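Local coordinates for carboxyltransferase domain-containing protein (Pyrococcus horikoshii, PDB 2PHC) that is of unknown function but belongs to the carboxyltransferase subdomain C and D family and is probably an ATP-binding hydrolase, at residues Ile86-Ala91 and Gly183-Arg188. Sequence-based numbering, arbitrary orientation.
Sequences IEIPVA and GRIPLR
Arg-184 O takes the N-H of Ala-91 at 2.9 Å between N and O and is also approached by the CA-H of Val-90. The reciprocal bond, Arg-184 N to Ala-91 O at 3.0 Å, is straighter at the hydrogen (153° against 135°), although its donor stands above the carbonyl plane. Together they make Ala-91 and Arg-184 an antiparallel hydrogen-bonded pair, with both side chains on one face of the sheet; the extended arginine chain reaches Ala-158, whose O accepts a hydrogen bond from NE. This pair joins strands 85-92 and 180-184 in the mixed beta-sheet of the cyclophilin-like lobe, where strand 205-211 flanks 85-92 along its other edge. Past Arg-184 the chain leaves the strand, and Pro-89 O meets the CA-H of Ile-185 and, 3.2 Å away, Pro-186 CD. On the buried side, Ile-185 turns CG1 anti to its carbonyl carbon (chi1 -63°), which brings CG1 within 3.6 Å of Ile-88 CG2; Val-90 CG2 and Trp-170 also pack there. Val-90 CG1 lies against Gly-183 CA, 3.7 Å away, where the glycine has no side chain to intervene. Leu-187 crosses the Pro-89 ring at about a right angle, its CD1 pressed tightly to Pro-89 CD at 3.5 Å.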
loop_
_atom_site.group_PDB
_atom_site.type_symbol
_atom_site.label_atom_id
_atom_site.label_comp_id
_atom_site.label_asym_id
_atom_site.label_seq_id
_atom_site.Cartn_x
_atom_site.Cartn_y
_atom_site.Cartn_z
ATOM N N ILE A 86 -1.880 -7.988 -4.040
ATOM C CA ILE A 86 -1.075 -8.686 -5.021
ATOM C C ILE A 86 0.369 -8.248 -4.773
ATOM O O ILE A 86 0.659 -7.076 -4.651
ATOM C CB ILE A 86 -1.646 -8.440 -6.420
ATOM C CG1 ILE A 86 -3.027 -9.125 -6.511
ATOM C CG2 ILE A 86 -0.696 -8.894 -7.534
ATOM C CD1 ILE A 86 -4.157 -8.145 -6.525
ATOM N N GLU A 87 1.265 -9.219 -4.641
ATOM C CA GLU A 87 2.677 -8.944 -4.370
ATOM C C GLU A 87 3.439 -8.833 -5.682
ATOM O O GLU A 87 3.351 -9.740 -6.517
ATOM C CB GLU A 87 3.296 -10.071 -3.521
ATOM C CG GLU A 87 2.842 -10.060 -2.106
ATOM C CD GLU A 87 3.791 -10.799 -1.163
ATOM O OE1 GLU A 87 4.289 -11.918 -1.521
ATOM O OE2 GLU A 87 4.035 -10.241 -0.062
ATOM N N ILE A 88 4.212 -7.761 -5.845
ATOM C CA ILE A 88 4.832 -7.456 -7.144
ATOM C C ILE A 88 6.349 -7.293 -7.005
ATOM O O ILE A 88 6.811 -6.288 -6.399
ATOM C CB ILE A 88 4.112 -6.230 -7.868
ATOM C CG1 ILE A 88 2.705 -6.681 -8.339
ATOM C CG2 ILE A 88 4.826 -5.811 -9.117
ATOM C CD1 ILE A 88 1.826 -5.643 -9.042
ATOM N N PRO A 89 7.133 -8.304 -7.509
ATOM C CA PRO A 89 8.579 -8.171 -7.434
ATOM C C PRO A 89 9.078 -7.080 -8.409
ATOM O O PRO A 89 8.584 -6.997 -9.544
ATOM C CB PRO A 89 9.092 -9.590 -7.775
ATOM C CG PRO A 89 8.126 -10.128 -8.646
ATOM C CD PRO A 89 6.770 -9.600 -8.146
ATOM N N VAL A 90 9.978 -6.239 -7.885
ATOM C CA VAL A 90 10.605 -5.109 -8.522
ATOM C C VAL A 90 12.058 -5.287 -8.213
ATOM O O VAL A 90 12.429 -5.328 -7.046
ATOM C CB VAL A 90 10.221 -3.713 -7.847
ATOM C CG1 VAL A 90 10.884 -2.513 -8.570
ATOM C CG2 VAL A 90 8.672 -3.476 -7.770
ATOM N N ALA A 91 12.883 -5.434 -9.250
ATOM C CA ALA A 91 14.373 -5.194 -9.132
ATOM C C ALA A 91 14.672 -3.689 -9.180
ATOM O O ALA A 91 14.553 -3.065 -10.206
ATOM C CB ALA A 91 15.119 -5.987 -10.239
ATOM N N GLY A 183 13.050 1.155 -10.880
ATOM C CA GLY A 183 13.000 -0.277 -10.697
ATOM C C GLY A 183 12.262 -0.849 -11.861
ATOM O O GLY A 183 11.648 -0.076 -12.607
ATOM N N ARG A 184 12.305 -2.172 -12.035
ATOM C CA ARG A 184 11.544 -2.788 -13.085
ATOM C C ARG A 184 10.975 -4.070 -12.525
ATOM O O ARG A 184 11.628 -4.734 -11.729
ATOM C CB ARG A 184 12.463 -3.147 -14.229
ATOM C CG ARG A 184 11.809 -3.557 -15.429
ATOM C CD ARG A 184 12.834 -3.492 -16.625
ATOM N NE ARG A 184 12.244 -4.240 -17.739
ATOM C CZ ARG A 184 12.904 -4.727 -18.803
ATOM N NH1 ARG A 184 14.226 -4.538 -18.927
ATOM N NH2 ARG A 184 12.222 -5.379 -19.756
ATOM N N ILE A 185 9.759 -4.394 -12.984
ATOM C CA ILE A 185 9.035 -5.586 -12.691
ATOM C C ILE A 185 9.270 -6.632 -13.805
ATOM O O ILE A 185 9.127 -6.306 -14.973
ATOM C CB ILE A 185 7.449 -5.264 -12.622
ATOM C CG1 ILE A 185 7.087 -4.283 -11.482
ATOM C CG2 ILE A 185 6.678 -6.485 -12.532
ATOM C CD1 ILE A 185 5.744 -3.449 -11.720
ATOM N N PRO A 186 9.594 -7.888 -13.446
ATOM C CA PRO A 186 9.825 -8.962 -14.449
ATOM C C PRO A 186 8.585 -9.715 -14.946
ATOM O O PRO A 186 8.645 -10.300 -15.998
ATOM C CB PRO A 186 10.702 -9.942 -13.693
ATOM C CG PRO A 186 10.107 -9.804 -12.207
ATOM C CD PRO A 186 9.953 -8.309 -12.080
ATOM N N LEU A 187 7.523 -9.759 -14.135
ATOM C CA LEU A 187 6.211 -10.261 -14.529
ATOM C C LEU A 187 5.627 -9.506 -15.717
ATOM O O LEU A 187 5.827 -8.279 -15.859
ATOM C CB LEU A 187 5.258 -10.098 -13.369
ATOM C CG LEU A 187 5.681 -10.692 -12.017
ATOM C CD1 LEU A 187 4.804 -10.099 -10.958
ATOM C CD2 LEU A 187 5.527 -12.219 -12.003
ATOM N N ARG A 188 4.886 -10.229 -16.569
ATOM C CA ARG A 188 4.134 -9.580 -17.636
ATOM C C ARG A 188 2.818 -9.207 -16.981
ATOM O O ARG A 188 1.866 -10.026 -16.929
ATOM C CB ARG A 188 3.907 -10.503 -18.785
ATOM C CG ARG A 188 3.410 -9.805 -20.012
ATOM C CD ARG A 188 3.294 -10.781 -21.195
ATOM N NE ARG A 188 2.511 -10.170 -22.268
ATOM C CZ ARG A 188 2.441 -10.649 -23.502
ATOM N NH1 ARG A 188 3.106 -11.751 -23.815
ATOM N NH2 ARG A 188 1.701 -10.032 -24.413
#